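Local coordinates for Amy13K (Eubacterium rectale DSM 17629, PDB 6B3P), which binds starch-type glucans through its family 26 carbohydrate-binding modules, probably helping a cell-surface alpha-amylase of a gut bacterium to hold its substrate, at residues T103-L108 with T187-T192; Y119-D124 with S164-N169; T128-G133 with V153-D158; D176-S181 with G196-Y201. All coordinates share one frame; numbering follows the deposited sequence.

Interaction 1 of 4, residues T103-L108 with T187-T192; sequences TTIHYL and TELWVT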
loop_
_atom_site.group_PDB
_atom_site.type_symbol
_atom_site.label_atom_id
_atom_site.label_comp_id
_atom_site.label_asym_id
_atom_site.label_seq_id
_atom_site.Cartn_x
_atom_site.Cartn_y
_atom_site.Cartn_z
ATOM N N THR A 103 3.745 3.312 5.364
ATOM C CA THR A 103 3.144 4.003 4.234
ATOM C C THR A 103 4.230 4.520 3.300
ATOM O O THR A 103 5.071 5.330 3.692
ATOM C CB THR A 103 2.254 5.169 4.700
ATOM O OG1 THR A 103 1.308 4.690 5.666
ATOM C CG2 THR A 103 1.502 5.778 3.526
ATOM N N THR A 104 4.206 4.030 2.063
ATOM C CA THR A 104 5.183 4.409 1.048
ATOM C C THR A 104 4.540 5.329 0.021
ATOM O O THR A 104 3.499 5.001 -0.545
ATOM C CB THR A 104 5.759 3.170 0.332
ATOM O OG1 THR A 104 6.309 2.270 1.303
ATOM C CG2 THR A 104 6.844 3.568 -0.670
ATOM N N ILE A 105 5.161 6.480 -0.214
ATOM C CA ILE A 105 4.635 7.452 -1.167
ATOM C C ILE A 105 5.691 7.811 -2.207
ATOM O O ILE A 105 6.786 8.265 -1.867
ATOM C CB ILE A 105 4.154 8.734 -0.461
ATOM C CG1 ILE A 105 3.170 8.388 0.660
ATOM C CG2 ILE A 105 3.489 9.674 -1.462
ATOM C CD1 ILE A 105 2.872 9.537 1.604
ATOM N N HIS A 106 5.346 7.597 -3.474
ATOM C CA HIS A 106 6.229 7.900 -4.593
ATOM C C HIS A 106 5.833 9.221 -5.239
ATOM O O HIS A 106 4.656 9.444 -5.527
ATOM C CB HIS A 106 6.182 6.782 -5.637
ATOM C CG HIS A 106 6.431 5.416 -5.077
ATOM N ND1 HIS A 106 7.651 5.034 -4.559
ATOM C CD2 HIS A 106 5.621 4.337 -4.961
ATOM C CE1 HIS A 106 7.580 3.782 -4.146
ATOM N NE2 HIS A 106 6.358 3.336 -4.379
ATOM N N TYR A 107 6.811 10.094 -5.463
ATOM C CA TYR A 107 6.564 11.357 -6.151
ATOM C C TYR A 107 7.386 11.484 -7.426
ATOM O O TYR A 107 8.597 11.268 -7.424
ATOM C CB TYR A 107 6.867 12.544 -5.242
ATOM C CG TYR A 107 6.599 13.867 -5.915
ATOM C CD1 TYR A 107 5.309 14.227 -6.283
ATOM C CD2 TYR A 107 7.632 14.751 -6.196
ATOM C CE1 TYR A 107 5.053 15.432 -6.907
ATOM C CE2 TYR A 107 7.387 15.961 -6.819
ATOM C CZ TYR A 107 6.096 16.295 -7.173
ATOM O OH TYR A 107 5.847 17.497 -7.791
ATOM N N LEU A 108 6.711 11.855 -8.508
ATOM C CA LEU A 108 7.356 12.064 -9.796
ATOM C C LEU A 108 7.804 13.512 -9.948
ATOM O O LEU A 108 6.994 14.391 -10.239
ATOM C CB LEU A 108 6.406 11.697 -10.931
ATOM C CG LEU A 108 6.909 11.954 -12.352
ATOM C CD1 LEU A 108 8.152 11.135 -12.641
ATOM C CD2 LEU A 108 5.811 11.633 -13.342
ATOM N N THR A 187 0.366 0.517 3.004
ATOM C CA THR A 187 -0.286 1.426 2.069
ATOM C C THR A 187 0.741 2.053 1.131
ATOM O O THR A 187 1.800 2.501 1.569
ATOM C CB THR A 187 -1.048 2.540 2.812
ATOM O OG1 THR A 187 -2.025 1.958 3.680
ATOM C CG2 THR A 187 -1.745 3.487 1.831
ATOM N N GLU A 188 0.415 2.085 -0.157
ATOM C CA GLU A 188 1.312 2.635 -1.165
ATOM C C GLU A 188 0.575 3.620 -2.072
ATOM O O GLU A 188 -0.535 3.343 -2.528
ATOM C CB GLU A 188 1.932 1.510 -1.997
ATOM C CG GLU A 188 3.052 1.968 -2.921
ATOM C CD GLU A 188 3.731 0.815 -3.630
ATOM O OE1 GLU A 188 3.126 -0.275 -3.715
ATOM O OE2 GLU A 188 4.875 0.996 -4.100
ATOM N N LEU A 189 1.203 4.765 -2.329
ATOM C CA LEU A 189 0.607 5.810 -3.159
ATOM C C LEU A 189 1.604 6.363 -4.175
ATOM O O LEU A 189 2.815 6.297 -3.970
ATOM C CB LEU A 189 0.088 6.952 -2.283
ATOM C CG LEU A 189 -0.980 6.591 -1.252
ATOM C CD1 LEU A 189 -1.173 7.741 -0.278
ATOM C CD2 LEU A 189 -2.291 6.245 -1.937
ATOM N N TRP A 190 1.076 6.903 -5.272
ATOM C CA TRP A 190 1.879 7.567 -6.295
ATOM C C TRP A 190 1.346 8.978 -6.518
ATOM O O TRP A 190 0.139 9.173 -6.667
ATOM C CB TRP A 190 1.852 6.779 -7.604
ATOM C CG TRP A 190 2.525 5.448 -7.528
ATOM C CD1 TRP A 190 3.804 5.154 -7.899
ATOM C CD2 TRP A 190 1.954 4.222 -7.054
ATOM N NE1 TRP A 190 4.067 3.823 -7.685
ATOM C CE2 TRP A 190 2.946 3.228 -7.167
ATOM C CE3 TRP A 190 0.700 3.870 -6.546
ATOM C CZ2 TRP A 190 2.724 1.906 -6.788
ATOM C CZ3 TRP A 190 0.481 2.554 -6.171
ATOM C CH2 TRP A 190 1.488 1.590 -6.295
ATOM N N VAL A 191 2.246 9.959 -6.548
ATOM C CA VAL A 191 1.848 11.357 -6.694
ATOM C C VAL A 191 2.568 12.027 -7.862
ATOM O O VAL A 191 3.766 11.830 -8.065
ATOM C CB VAL A 191 2.125 12.157 -5.404
ATOM C CG1 VAL A 191 1.574 13.577 -5.520
ATOM C CG2 VAL A 191 1.518 11.448 -4.199
ATOM N N THR A 192 1.815 12.810 -8.630
ATOM C CA THR A 192 2.369 13.598 -9.726
ATOM C C THR A 192 1.834 15.023 -9.695
ATOM O O THR A 192 0.756 15.279 -9.160
ATOM C CB THR A 192 2.033 12.982 -11.098
ATOM O OG1 THR A 192 0.611 12.950 -11.274
ATOM C CG2 THR A 192 2.590 11.572 -11.208
HETATM O O HOH W 1 0.711 1.705 5.637
#
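His106 and Glu188 meet on one face of a parallel strand pair in the beta-sandwich of this family 26 starch-binding module, where 103-108 and 188-192 run side by side, their axes 19° apart. From the backbone outward, His106 CB lies against Trp190 CD1, and with CG anti to the carbonyl carbon (chi1 -53°) the ring is set alongside the indole. CG passes near Trp190 NE1; CD2 then drops over one face of the indole, 3.2 Å from Trp190 NE1, although the two ring planes are turned 36° from each other. At the tip, NE2 donates a hydrogen bond to Glu188 OE2 at 2.8 Å, the oxygen lying in the imidazole plane and accepting it on its anti lone pair. The other ring nitrogen, ND1, is hydrogen-bonded to Asp152, so both nitrogens are held, which should fix the ring's rotation. On the opposite face, turned toward strands 163-168 and 178-180, Ile105 CG2 touches Val191 CG2 at 3.8 Å. Backbone bonds alternate between the strands, among them Val191 N to His106 O at 2.7 Å. Where 187-192 begins, one water accepts from Thr187 N and hydrogen-bonds Thr103 OG1 at 3.0 Å.

Interaction 2 of 4, residues Y119-D124 with S164-N169; sequences YMWGAD and SCIFNN. With GLC (alpha-D-glucopyranose), chain D; GLC (alpha-D-glucopyranose), chain B.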
loop_
_atom_site.group_PDB
_atom_site.type_symbol
_atom_site.label_atom_id
_atom_site.label_comp_id
_atom_site.label_asym_id
_atom_site.label_seq_id
_atom_site.Cartn_x
_atom_site.Cartn_y
_atom_site.Cartn_z
ATOM N N TYR A 119 7.509 17.268 3.255
ATOM C CA TYR A 119 7.064 17.873 4.501
ATOM C C TYR A 119 5.807 17.155 4.973
ATOM O O TYR A 119 4.886 16.952 4.188
ATOM C CB TYR A 119 6.805 19.367 4.301
ATOM C CG TYR A 119 6.201 20.048 5.501
ATOM C CD1 TYR A 119 6.989 20.432 6.575
ATOM C CD2 TYR A 119 4.842 20.308 5.560
ATOM C CE1 TYR A 119 6.441 21.052 7.673
ATOM C CE2 TYR A 119 4.282 20.929 6.657
ATOM C CZ TYR A 119 5.087 21.297 7.714
ATOM O OH TYR A 119 4.544 21.922 8.815
ATOM N N MET A 120 5.779 16.768 6.248
ATOM C CA MET A 120 4.717 15.910 6.777
ATOM C C MET A 120 4.156 16.422 8.102
ATOM O O MET A 120 4.899 16.912 8.955
ATOM C CB MET A 120 5.249 14.484 6.960
ATOM C CG MET A 120 4.188 13.451 7.321
ATOM S SD MET A 120 3.770 13.413 9.077
ATOM C CE MET A 120 5.278 12.755 9.788
ATOM N N TRP A 121 2.842 16.294 8.268
ATOM C CA TRP A 121 2.188 16.630 9.527
ATOM C C TRP A 121 0.934 15.787 9.742
ATOM O O TRP A 121 0.346 15.271 8.792
ATOM C CB TRP A 121 1.831 18.121 9.572
ATOM C CG TRP A 121 0.675 18.530 8.694
ATOM C CD1 TRP A 121 -0.606 18.793 9.094
ATOM C CD2 TRP A 121 0.699 18.737 7.274
ATOM N NE1 TRP A 121 -1.377 19.145 8.014
ATOM C CE2 TRP A 121 -0.601 19.119 6.885
ATOM C CE3 TRP A 121 1.691 18.634 6.295
ATOM C CZ2 TRP A 121 -0.934 19.397 5.560
ATOM C CZ3 TRP A 121 1.358 18.910 4.981
ATOM C CH2 TRP A 121 0.057 19.288 4.626
ATOM N N GLY A 122 0.544 15.644 11.006
ATOM C CA GLY A 122 -0.694 14.973 11.363
ATOM C C GLY A 122 -0.538 13.521 11.777
ATOM O O GLY A 122 -1.520 12.871 12.139
ATOM N N ALA A 123 0.687 13.006 11.731
ATOM C CA ALA A 123 0.935 11.602 12.053
ATOM C C ALA A 123 1.033 11.379 13.561
ATOM O O ALA A 123 1.130 12.328 14.338
ATOM C CB ALA A 123 2.205 11.119 11.365
ATOM N N ASP A 124 0.996 10.113 13.968
ATOM C CA ASP A 124 1.145 9.749 15.374
ATOM C C ASP A 124 2.560 10.067 15.855
ATOM O O ASP A 124 3.495 10.126 15.056
ATOM C CB ASP A 124 0.826 8.263 15.578
ATOM C CG ASP A 124 1.024 7.812 17.013
ATOM O OD1 ASP A 124 0.203 8.190 17.875
ATOM O OD2 ASP A 124 1.993 7.070 17.275
ATOM N N SER A 164 -0.942 14.001 6.463
ATOM C CA SER A 164 -0.819 14.777 5.238
ATOM C C SER A 164 0.641 15.062 4.948
ATOM O O SER A 164 1.467 15.069 5.860
ATOM C CB SER A 164 -1.597 16.087 5.351
ATOM O OG SER A 164 -2.938 15.855 5.744
ATOM N N CYS A 165 0.964 15.290 3.680
ATOM C CA CYS A 165 2.326 15.649 3.315
ATOM C C CYS A 165 2.381 16.470 2.031
ATOM O O CYS A 165 1.398 16.572 1.297
ATOM C CB CYS A 165 3.193 14.395 3.168
ATOM S SG CYS A 165 2.770 13.358 1.754
ATOM N N ILE A 166 3.545 17.062 1.784
ATOM C CA ILE A 166 3.778 17.894 0.611
ATOM C C ILE A 166 5.167 17.610 0.056
ATOM O O ILE A 166 6.140 17.573 0.808
ATOM C CB ILE A 166 3.667 19.400 0.949
ATOM C CG1 ILE A 166 2.245 19.757 1.384
ATOM C CG2 ILE A 166 4.075 20.265 -0.248
ATOM C CD1 ILE A 166 2.151 21.102 2.068
ATOM N N PHE A 167 5.258 17.407 -1.255
ATOM C CA PHE A 167 6.551 17.284 -1.917
ATOM C C PHE A 167 6.957 18.653 -2.454
ATOM O O PHE A 167 6.112 19.400 -2.938
ATOM C CB PHE A 167 6.498 16.250 -3.044
ATOM C CG PHE A 167 6.331 14.834 -2.561
ATOM C CD1 PHE A 167 7.432 14.090 -2.163
ATOM C CD2 PHE A 167 5.078 14.246 -2.506
ATOM C CE1 PHE A 167 7.286 12.788 -1.720
ATOM C CE2 PHE A 167 4.926 12.944 -2.061
ATOM C CZ PHE A 167 6.031 12.215 -1.669
ATOM N N ASN A 168 8.243 18.983 -2.359
ATOM C CA ASN A 168 8.727 20.295 -2.784
ATOM C C ASN A 168 10.230 20.296 -3.047
ATOM O O ASN A 168 10.914 19.310 -2.772
ATOM C CB ASN A 168 8.388 21.355 -1.730
ATOM C CG ASN A 168 9.175 21.172 -0.445
ATOM O OD1 ASN A 168 10.329 21.588 -0.344
ATOM N ND2 ASN A 168 8.547 20.559 0.550
ATOM N N ASN A 169 10.734 21.409 -3.578
ATOM C CA ASN A 169 12.162 21.562 -3.857
ATOM C C ASN A 169 12.815 22.659 -3.020
ATOM O O ASN A 169 13.971 23.012 -3.251
ATOM C CB ASN A 169 12.386 21.849 -5.348
ATOM C CG ASN A 169 11.725 23.138 -5.813
ATOM O OD1 ASN A 169 11.142 23.880 -5.023
ATOM N ND2 ASN A 169 11.821 23.410 -7.111
HETATM C C1 GLC D . 1.401 23.242 5.023
HETATM C C2 GLC D . 0.026 23.220 4.418
HETATM C C3 GLC D . -0.980 23.821 5.368
HETATM C C4 GLC D . -0.889 23.164 6.715
HETATM C C5 GLC D . 0.525 23.249 7.228
HETATM C C6 GLC D . 0.672 22.588 8.580
HETATM O O2 GLC D . 0.041 23.891 3.185
HETATM O O3 GLC D . -2.268 23.640 4.868
HETATM O O4 GLC D . -1.837 23.745 7.601
HETATM O O5 GLC D . 1.376 22.635 6.293
HETATM O O6 GLC D . 1.958 22.718 9.129
HETATM C C1 GLC B . 5.357 26.462 3.899
HETATM C C2 GLC B . 4.506 25.818 2.817
HETATM C C3 GLC B . 3.117 25.531 3.287
HETATM C C4 GLC B . 3.175 24.756 4.566
HETATM C C5 GLC B . 4.010 25.485 5.594
HETATM C C6 GLC B . 4.134 24.708 6.877
HETATM O O1 GLC B . 5.008 27.828 4.138
HETATM O O2 GLC B . 4.412 26.643 1.701
HETATM O O3 GLC B . 2.412 24.769 2.334
HETATM O O4 GLC B . 1.856 24.582 5.029
HETATM O O5 GLC B . 5.282 25.680 5.073
HETATM O O6 GLC B . 4.749 25.448 7.883
#
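The glycan pocket of this starch-binding module rests on an antiparallel strand pair, 119-121 with 164-168, whose one face carries Tyr119, Trp121 and Ile166. Tyr119 pairs with Ile166 and Trp121 with Ser164 as hydrogen-bonded pairs, for instance Tyr119 N to Ile166 O at 2.8 Å. The Trp121 indole is held like a plate between protein and sugar. Ser164 CB presses on one face as a CH-pi contact, 3.6 Å from the centroid of the six-membered ring, while the chain D glucose lies over the opposite face, with its C2 3.9 Å from Trp121 CH2. With CG between the backbone N and the carbonyl carbon (chi1 73°), Trp121 folds back over the neighbouring strand. Ile166 meets that ring at its edge through CG1, and its CD1 sits 3.7 Å from Trp121 CZ3. That same methyl also reaches O2 of the chain D sugar and O3 of the chain B sugar. Trp136 packs edge-to-face on Tyr119, and Gln174 and Asn177 complete the pocket. Tyr119 grips the ligand at the edge of its ring: its OH and O6 of the chain D glucose share a hydrogen bond of 2.7 Å.

Interaction 3 of 4, residues T128-G133 with V153-D158; sequences TGAGVG and VVYTQD. With FMT (formic acid), chain T.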
loop_
_atom_site.group_PDB
_atom_site.type_symbol
_atom_site.label_atom_id
_atom_site.label_comp_id
_atom_site.label_asym_id
_atom_site.label_seq_id
_atom_site.Cartn_x
_atom_site.Cartn_y
_atom_site.Cartn_z
ATOM N N THR A 128 8.098 7.689 12.167
ATOM C CA THR A 128 9.473 7.863 11.708
ATOM C C THR A 128 9.478 7.964 10.189
ATOM O O THR A 128 8.629 7.384 9.518
ATOM C CB THR A 128 10.389 6.705 12.151
ATOM O OG1 THR A 128 9.961 5.487 11.529
ATOM C CG2 THR A 128 10.357 6.540 13.662
ATOM N N GLY A 129 10.444 8.704 9.656
ATOM C CA GLY A 129 10.529 8.954 8.230
ATOM C C GLY A 129 11.179 10.298 7.964
ATOM O O GLY A 129 11.430 11.065 8.895
ATOM N N ALA A 130 11.441 10.580 6.690
ATOM C CA ALA A 130 12.216 11.748 6.277
ATOM C C ALA A 130 11.801 13.047 6.967
ATOM O O ALA A 130 12.642 13.767 7.503
ATOM C CB ALA A 130 12.111 11.920 4.770
ATOM N N GLY A 131 10.503 13.331 6.963
ATOM C CA GLY A 131 10.008 14.632 7.375
ATOM C C GLY A 131 9.547 14.783 8.811
ATOM O O GLY A 131 9.113 15.871 9.191
ATOM N N VAL A 132 9.630 13.728 9.618
ATOM C CA VAL A 132 9.111 13.824 10.982
ATOM C C VAL A 132 10.001 14.758 11.805
ATOM O O VAL A 132 11.228 14.726 11.691
ATOM C CB VAL A 132 8.976 12.425 11.683
ATOM C CG1 VAL A 132 8.238 11.435 10.771
ATOM C CG2 VAL A 132 10.325 11.848 12.169
ATOM N N GLY A 133 9.373 15.618 12.603
ATOM C CA GLY A 133 10.094 16.550 13.452
ATOM C C GLY A 133 10.900 17.586 12.685
ATOM O O GLY A 133 11.883 18.117 13.206
ATOM N N VAL A 153 9.360 8.344 -0.284
ATOM C CA VAL A 153 9.377 8.610 1.146
ATOM C C VAL A 153 8.549 7.533 1.838
ATOM O O VAL A 153 7.524 7.090 1.316
ATOM C CB VAL A 153 8.831 10.016 1.489
ATOM C CG1 VAL A 153 7.354 10.129 1.141
ATOM C CG2 VAL A 153 9.070 10.338 2.961
ATOM N N VAL A 154 9.010 7.112 3.010
ATOM C CA VAL A 154 8.342 6.073 3.783
ATOM C C VAL A 154 8.099 6.558 5.203
ATOM O O VAL A 154 9.040 6.927 5.909
ATOM C CB VAL A 154 9.173 4.770 3.828
ATOM C CG1 VAL A 154 8.446 3.690 4.630
ATOM C CG2 VAL A 154 9.477 4.279 2.419
ATOM N N TYR A 155 6.833 6.557 5.610
ATOM C CA TYR A 155 6.461 6.905 6.975
ATOM C C TYR A 155 5.910 5.691 7.714
ATOM O O TYR A 155 4.959 5.053 7.264
ATOM C CB TYR A 155 5.444 8.047 6.978
ATOM C CG TYR A 155 6.058 9.355 6.549
ATOM C CD1 TYR A 155 6.960 10.016 7.370
ATOM C CD2 TYR A 155 5.750 9.923 5.321
ATOM C CE1 TYR A 155 7.535 11.206 6.984
ATOM C CE2 TYR A 155 6.319 11.115 4.926
ATOM C CZ TYR A 155 7.211 11.752 5.760
ATOM O OH TYR A 155 7.778 12.941 5.364
ATOM N N THR A 156 6.532 5.385 8.850
ATOM C CA THR A 156 6.171 4.233 9.664
ATOM C C THR A 156 5.547 4.681 10.974
ATOM O O THR A 156 6.109 5.529 11.660
ATOM C CB THR A 156 7.403 3.361 9.970
ATOM O OG1 THR A 156 8.027 2.962 8.744
ATOM C CG2 THR A 156 7.010 2.124 10.768
ATOM N N GLN A 157 4.401 4.099 11.324
ATOM C CA GLN A 157 3.727 4.408 12.585
ATOM C C GLN A 157 3.358 3.140 13.343
ATOM O O GLN A 157 3.220 2.072 12.748
ATOM C CB GLN A 157 2.460 5.228 12.338
ATOM C CG GLN A 157 2.660 6.469 11.490
ATOM C CD GLN A 157 1.364 7.214 11.254
ATOM O OE1 GLN A 157 0.901 7.963 12.113
ATOM N NE2 GLN A 157 0.764 7.006 10.086
ATOM N N ASP A 158 3.194 3.268 14.657
ATOM C CA ASP A 158 2.749 2.154 15.485
ATOM C C ASP A 158 1.235 1.976 15.409
ATOM O O ASP A 158 0.715 0.902 15.720
ATOM C CB ASP A 158 3.169 2.361 16.942
ATOM C CG ASP A 158 4.676 2.328 17.124
ATOM O OD1 ASP A 158 5.391 2.053 16.139
ATOM O OD2 ASP A 158 5.148 2.570 18.254
HETATM C C FMT T . 12.326 7.754 4.412
HETATM O O1 FMT T . 12.115 7.217 3.326
HETATM O O2 FMT T . 11.488 8.473 4.952
HETATM O O HOH W 2 9.817 5.056 7.717
#
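Thr128 and Thr156 form a single antiparallel bridge, hydrogen-bonded both ways at 3.0 Å (Thr128 N to Thr156 O and Thr156 N to Thr128 O), after which the loop 128-133 leaves strand 150-157 through a type I turn from Gly129 to Val132. The turn runs along one edge of the Tyr155 phenol. Chi1 of -70° sets Tyr155 CG anti to the carbonyl carbon, and the ring reaches along the loop: CD1 lies 3.8 Å from Gly129 CA, and CE1 meets Val132 CG1 at the ring edge. Beyond them, Gly131 N makes a weak hydrogen bond to Tyr155 OH at 3.2 Å, while that hydroxyl also bonds to Asn118. Glycine suits both positions: a CB on Gly129 would clash with Tyr155 CD1 and Val154 O, and one on Gly131 with Tyr155 OH. Between these two glycines, Ala130 CB touches Val153 CG2. A leucine in place of Tyr155 would probably leave Asn118 without its hydroxyl mate and the turn less firmly propped. A water bridges Thr128 O, Val154 O and Thr156 OG1. Formic acid, probably from the crystallisation liquor, accepts at O2 from Ala130 N (2.7 Å) and at O1 from Val154 N. Both backbone N-H groups can therefore serve a small anion or other acceptor where the loop parts from the strand, whereas the loop itself is held mainly by backbone bonds and the tyrosine ring.

Interaction 4 of 4, residues D176-S181 with G196-Y201; sequences DNIDVS and GDTTVY. With GLC (alpha-D-glucopyranose), chain D.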
loop_
_atom_site.group_PDB
_atom_site.type_symbol
_atom_site.label_atom_id
_atom_site.label_comp_id
_atom_site.label_asym_id
_atom_site.label_seq_id
_atom_site.Cartn_x
_atom_site.Cartn_y
_atom_site.Cartn_z
ATOM N N ASP A 176 0.092 20.268 -4.027
ATOM C CA ASP A 176 -1.046 20.514 -3.152
ATOM C C ASP A 176 -0.866 19.696 -1.885
ATOM O O ASP A 176 -0.020 18.803 -1.829
ATOM C CB ASP A 176 -2.368 20.126 -3.822
ATOM C CG ASP A 176 -2.704 20.997 -5.013
ATOM O OD1 ASP A 176 -2.389 22.204 -4.981
ATOM O OD2 ASP A 176 -3.299 20.473 -5.979
ATOM N N ASN A 177 -1.667 19.992 -0.870
ATOM C CA ASN A 177 -1.754 19.115 0.285
ATOM C C ASN A 177 -2.169 17.717 -0.143
ATOM O O ASN A 177 -3.196 17.549 -0.799
ATOM C CB ASN A 177 -2.760 19.640 1.297
ATOM C CG ASN A 177 -2.285 20.885 2.006
ATOM O OD1 ASN A 177 -1.256 21.471 1.661
ATOM N ND2 ASN A 177 -3.047 21.298 3.008
ATOM N N ILE A 178 -1.372 16.723 0.230
ATOM C CA ILE A 178 -1.707 15.329 -0.034
ATOM C C ILE A 178 -2.269 14.705 1.236
ATOM O O ILE A 178 -1.547 14.527 2.211
ATOM C CB ILE A 178 -0.480 14.527 -0.507
ATOM C CG1 ILE A 178 0.134 15.169 -1.755
ATOM C CG2 ILE A 178 -0.868 13.078 -0.799
ATOM C CD1 ILE A 178 1.588 14.826 -1.952
ATOM N N ASP A 179 -3.557 14.378 1.219
ATOM C CA ASP A 179 -4.205 13.762 2.371
ATOM C C ASP A 179 -4.108 12.245 2.272
ATOM O O ASP A 179 -4.791 11.620 1.460
ATOM C CB ASP A 179 -5.665 14.202 2.475
ATOM C CG ASP A 179 -5.811 15.699 2.680
ATOM O OD1 ASP A 179 -4.858 16.334 3.182
ATOM O OD2 ASP A 179 -6.884 16.239 2.345
ATOM N N VAL A 180 -3.254 11.664 3.107
ATOM C CA VAL A 180 -2.974 10.234 3.060
ATOM C C VAL A 180 -3.929 9.451 3.952
ATOM O O VAL A 180 -3.915 9.601 5.174
ATOM C CB VAL A 180 -1.516 9.938 3.485
ATOM C CG1 VAL A 180 -1.226 8.436 3.462
ATOM C CG2 VAL A 180 -0.541 10.686 2.585
ATOM N N SER A 181 -4.762 8.624 3.328
ATOM C CA SER A 181 -5.578 7.660 4.055
ATOM C C SER A 181 -4.824 6.343 4.181
ATOM O O SER A 181 -4.572 5.667 3.183
ATOM C CB SER A 181 -6.920 7.435 3.355
ATOM O OG SER A 181 -7.704 8.615 3.359
ATOM N N GLY A 196 -2.088 23.057 -7.765
ATOM C CA GLY A 196 -3.132 23.232 -8.755
ATOM C C GLY A 196 -3.298 22.024 -9.661
ATOM O O GLY A 196 -4.341 21.862 -10.294
ATOM N N ASP A 197 -2.278 21.171 -9.715
ATOM C CA ASP A 197 -2.261 20.059 -10.662
ATOM C C ASP A 197 -1.760 18.762 -10.019
ATOM O O ASP A 197 -1.192 17.903 -10.693
ATOM C CB ASP A 197 -1.389 20.425 -11.870
ATOM C CG ASP A 197 -1.566 19.469 -13.037
ATOM O OD1 ASP A 197 -2.689 18.958 -13.232
ATOM O OD2 ASP A 197 -0.575 19.228 -13.759
ATOM N N THR A 198 -1.983 18.622 -8.718
ATOM C CA THR A 198 -1.525 17.444 -7.987
ATOM C C THR A 198 -2.529 16.298 -8.102
ATOM O O THR A 198 -3.715 16.471 -7.818
ATOM C CB THR A 198 -1.289 17.767 -6.497
ATOM O OG1 THR A 198 -0.333 18.828 -6.381
ATOM C CG2 THR A 198 -0.770 16.542 -5.745
ATOM N N THR A 199 -2.037 15.134 -8.520
ATOM C CA THR A 199 -2.862 13.937 -8.661
ATOM C C THR A 199 -2.297 12.789 -7.824
ATOM O O THR A 199 -1.100 12.508 -7.876
ATOM C CB THR A 199 -2.959 13.487 -10.131
ATOM O OG1 THR A 199 -3.255 14.613 -10.965
ATOM C CG2 THR A 199 -4.043 12.434 -10.298
ATOM N N VAL A 200 -3.169 12.133 -7.061
ATOM C CA VAL A 200 -2.777 11.013 -6.208
ATOM C C VAL A 200 -3.372 9.703 -6.723
ATOM O O VAL A 200 -4.592 9.574 -6.846
ATOM C CB VAL A 200 -3.226 11.228 -4.746
ATOM C CG1 VAL A 200 -2.754 10.075 -3.864
ATOM C CG2 VAL A 200 -2.697 12.552 -4.214
ATOM N N TYR A 201 -2.502 8.739 -7.015
ATOM C CA TYR A 201 -2.923 7.430 -7.506
ATOM C C TYR A 201 -2.786 6.351 -6.431
ATOM O O TYR A 201 -1.789 6.303 -5.708
ATOM C CB TYR A 201 -2.104 7.035 -8.735
ATOM C CG TYR A 201 -2.232 7.990 -9.893
ATOM C CD1 TYR A 201 -3.335 7.943 -10.734
ATOM C CD2 TYR A 201 -1.247 8.934 -10.154
ATOM C CE1 TYR A 201 -3.460 8.813 -11.797
ATOM C CE2 TYR A 201 -1.360 9.809 -11.217
ATOM C CZ TYR A 201 -2.469 9.744 -12.037
ATOM O OH TYR A 201 -2.589 10.612 -13.096
HETATM C C1 GLC D . 1.401 23.242 5.023
HETATM C C2 GLC D . 0.026 23.220 4.418
HETATM C C3 GLC D . -0.980 23.821 5.368
HETATM C C4 GLC D . -0.889 23.164 6.715
HETATM C C5 GLC D . 0.525 23.249 7.228
HETATM C C6 GLC D . 0.672 22.588 8.580
HETATM O O2 GLC D . 0.041 23.891 3.185
HETATM O O3 GLC D . -2.268 23.640 4.868
HETATM O O4 GLC D . -1.837 23.745 7.601
HETATM O O5 GLC D . 1.376 22.635 6.293
HETATM O O6 GLC D . 1.958 22.718 9.129
HETATM O O HOH W 3 -5.053 19.643 -8.048
HETATM O O HOH W 4 -4.771 17.710 -5.523
#
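Asp176 slides past Thr198, the two side chains running in opposite directions, where the two sheets of the module's beta-sandwich come together at strands 178-180 and 199-201. Contact is made chiefly by the residues just ahead of each strand. Thr198 OG1 accepts a nearly straight hydrogen bond from Asp176 N at 2.8 Å (170° at the proton), and Asp176 OD2 stands 3.4 Å from Thr198 CB. With chi1 at -66°, the Asp176 carboxylate is anti to its own carbonyl carbon and swings over to the loop at Gly196, where OD1 accepts a hydrogen bond from Gly196 N at 2.9 Å. That donor comes in on the syn side of OD1, tilted 25° from the carboxylate plane. Water adds to the grip: one molecule lies 2.8 Å from Asp176 OD2, and a second sits between that oxygen and Thr198 O. Replacing Asp176 by an alanine is likely to leave Gly196 N without its acceptor and the loop around it freer to move. Gly196 itself has backbone angles that would jam a CB against the preceding carbonyl oxygen. Farther along the two strands, Ile178 CG2 meets Val200 CG2 at 3.9 Å, a small apolar contact between the sheets, and Ile178 also packs on Val191 and Phe167. Asn177, next to Asp176, turns away from all this toward the glycan. Its amide spans two neighbouring hydroxyls of the chain D glucose: O2 donates to Asn177 OD1 at 3.1 Å, and Asn177 ND2 donates to O3 at 3.1 Å.

All four contacts belong to the second starch-binding module. Interactions 1 and 3 share the sheet of strands 150-157, 101-108, 188-192 and 199-201; interaction 2 lies in the facing sheet, and interaction 4 links the edge strand 178-180 of that sheet to the edge strand 199-201 of the first. Between the sheets, Tyr107 and Ile105 of interaction 1 pack on Phe167 of interaction 2; the centres of these two interactions are about 12 Å apart. Along the chain, interaction 3 is nested inside interaction 2 and that inside interaction 1, whereas interactions 1 and 4 cross. Interactions 3 and 4 do not touch, their centres about 18 Å apart. Interactions 2 and 4 hold the same glucose, so the glycan site draws on adjacent strands of one sheet.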